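Local atomic coordinates of ribulose bisphosphate carboxylase (Pyrococcus horikoshii, PDB entry 2D69), a protein that probably catalyses the carboxylation of ribulose 1,5-bisphosphate to two molecules of 3-phosphoglycerate, serving an archaeal pathway of AMP degradation. Residues A[272-277]-A[306-311]. Sequence-based numbering, arbitrary orientation.
Sequences GLAIHA and GVDQIH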
loop_
_atom_site.group_PDB
_atom_site.type_symbol
_atom_site.label_atom_id
_atom_site.label_comp_id
_atom_site.label_asym_id
_atom_site.label_seq_id
_atom_site.Cartn_x
_atom_site.Cartn_y
_atom_site.Cartn_z
ATOM N N GLY A 272 -2.801 -8.018 21.409
ATOM C CA GLY A 272 -3.062 -8.873 22.565
ATOM C C GLY A 272 -1.973 -8.976 23.635
ATOM O O GLY A 272 -1.735 -10.040 24.192
ATOM N N LEU A 273 -1.281 -7.867 23.896
ATOM C CA LEU A 273 -0.179 -7.854 24.825
ATOM C C LEU A 273 -0.555 -7.130 26.135
ATOM O O LEU A 273 -1.053 -5.996 26.079
ATOM C CB LEU A 273 0.984 -7.100 24.152
ATOM C CG LEU A 273 1.576 -7.730 22.885
ATOM C CD1 LEU A 273 2.553 -6.779 22.226
ATOM C CD2 LEU A 273 2.291 -9.042 23.230
ATOM N N ALA A 274 -0.284 -7.769 27.286
ATOM C CA ALA A 274 -0.311 -7.082 28.593
ATOM C C ALA A 274 0.958 -6.244 28.742
ATOM O O ALA A 274 2.008 -6.625 28.226
ATOM C CB ALA A 274 -0.401 -8.049 29.673
ATOM N N ILE A 275 0.843 -5.122 29.434
ATOM C CA ILE A 275 1.941 -4.198 29.685
ATOM C C ILE A 275 2.372 -4.288 31.156
ATOM O O ILE A 275 1.570 -4.179 32.079
ATOM C CB ILE A 275 1.567 -2.756 29.362
ATOM C CG1 ILE A 275 1.232 -2.572 27.875
ATOM C CG2 ILE A 275 2.701 -1.809 29.687
ATOM C CD1 ILE A 275 0.622 -1.240 27.531
ATOM N N HIS A 276 3.651 -4.551 31.339
ATOM C CA HIS A 276 4.303 -4.492 32.615
ATOM C C HIS A 276 5.063 -3.170 32.642
ATOM O O HIS A 276 5.941 -2.934 31.832
ATOM C CB HIS A 276 5.268 -5.656 32.800
ATOM C CG HIS A 276 6.031 -5.571 34.084
ATOM N ND1 HIS A 276 5.672 -6.278 35.208
ATOM C CD2 HIS A 276 7.098 -4.814 34.433
ATOM C CE1 HIS A 276 6.508 -5.974 36.191
ATOM N NE2 HIS A 276 7.365 -5.064 35.755
ATOM N N ALA A 277 4.700 -2.303 33.567
ATOM C CA ALA A 277 5.340 -1.010 33.663
ATOM C C ALA A 277 6.423 -1.070 34.726
ATOM O O ALA A 277 6.169 -1.381 35.897
ATOM C CB ALA A 277 4.320 0.047 34.008
ATOM N N GLY A 306 -3.632 2.403 30.928
ATOM C CA GLY A 306 -3.822 0.973 30.932
ATOM C C GLY A 306 -2.632 0.062 31.012
ATOM O O GLY A 306 -2.551 -0.863 30.216
ATOM N N VAL A 307 -1.739 0.260 31.987
ATOM C CA VAL A 307 -0.714 -0.755 32.291
ATOM C C VAL A 307 -1.416 -1.848 33.026
ATOM O O VAL A 307 -2.392 -1.578 33.705
ATOM C CB VAL A 307 0.500 -0.158 33.112
ATOM C CG1 VAL A 307 1.110 0.992 32.375
ATOM C CG2 VAL A 307 0.111 0.167 34.480
ATOM N N ASP A 308 -1.001 -3.097 32.852
ATOM C CA ASP A 308 -1.668 -4.229 33.515
ATOM C C ASP A 308 -1.069 -4.614 34.868
ATOM O O ASP A 308 -1.724 -5.312 35.704
ATOM C CB ASP A 308 -1.627 -5.424 32.599
ATOM C CG ASP A 308 -2.359 -5.173 31.331
ATOM O OD1 ASP A 308 -3.587 -5.413 31.332
ATOM O OD2 ASP A 308 -1.785 -4.754 30.295
ATOM N N GLN A 309 0.171 -4.170 35.076
ATOM C CA GLN A 309 0.912 -4.392 36.334
ATOM C C GLN A 309 1.988 -3.326 36.475
ATOM O O GLN A 309 2.503 -2.816 35.479
ATOM C CB GLN A 309 1.501 -5.804 36.460
ATOM C CG GLN A 309 2.325 -6.255 35.348
ATOM C CD GLN A 309 2.559 -7.760 35.363
ATOM O OE1 GLN A 309 3.722 -8.207 35.367
ATOM N NE2 GLN A 309 1.512 -8.509 35.325
ATOM N N ILE A 310 2.262 -2.923 37.692
ATOM C CA ILE A 310 3.244 -1.847 37.916
ATOM C C ILE A 310 3.883 -2.003 39.297
ATOM O O ILE A 310 3.213 -2.398 40.269
ATOM C CB ILE A 310 2.583 -0.432 37.763
ATOM C CG1 ILE A 310 3.605 0.689 37.845
ATOM C CG2 ILE A 310 1.549 -0.218 38.824
ATOM C CD1 ILE A 310 3.070 2.020 37.417
ATOM N N HIS A 311 5.186 -1.721 39.347
ATOM C CA HIS A 311 5.990 -1.757 40.566
ATOM C C HIS A 311 5.469 -0.706 41.497
ATOM O O HIS A 311 5.332 0.415 41.062
ATOM C CB HIS A 311 7.469 -1.424 40.240
ATOM C CG HIS A 311 8.195 -2.513 39.499
ATOM N ND1 HIS A 311 8.796 -3.574 40.143
ATOM C CD2 HIS A 311 8.447 -2.688 38.177
ATOM C CE1 HIS A 311 9.352 -4.375 39.243
ATOM N NE2 HIS A 311 9.170 -3.852 38.045
#
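His276 leans its imidazole forward, toward the C-terminal end of the strand and His311, with CG anti to the backbone N (chi1 176°), while Gln309 places CG between its own N and carbonyl carbon and then runs extended; ring and amide thereby meet inside the parallel beta-barrel of the Rubisco catalytic domain. The two residues face each other in adjacent parallel strands, 274-277 and 309-311, and their side chains project to the same side of the sheet. His276 ND1 donates to Gln309 OE1 at 2.7 Å, nearly straight at 172°; OE1 receives it on a lone pair, in the carbonyl plane, although the amide and ring planes are steeply turned. Gln309 NE2 bonds Tyr248 OH. With an alanine at His276, Gln309 OE1 would probably lose this donor and a gap would open beside His311. That histidine, predicted to bind substrate, lies beside a bound sulfate and has its ring at 83° to that of His276, with centroids 5.0 Å apart.

On the other face Ala277 CB packs 3.7 Å from Val307 CG1 and also touches Ile310 CG1; Val307 and Ile310 both reach Ala302 of helix 295-305. That helix ends in a Schellman motif with Gly306 at C', and the chain turns directly into the pairing. Before the strand begins, Asp308 takes the place of a backbone acceptor: its OD2, met on the anti side, accepts Ile275 N at 2.8 Å, while OD1 is held by the N-H groups of Phe138 and Gly139. Ile275 O receives Asp308 N at 2.9 Å and, weakly, Gln309 N. Farther along, Ala277 N gives a straight bond to Gln309 O, whereas the buried Ala277 O finds no conventional donor and meets Ile310 CA in a CA-H...O contact of 3.6 Å.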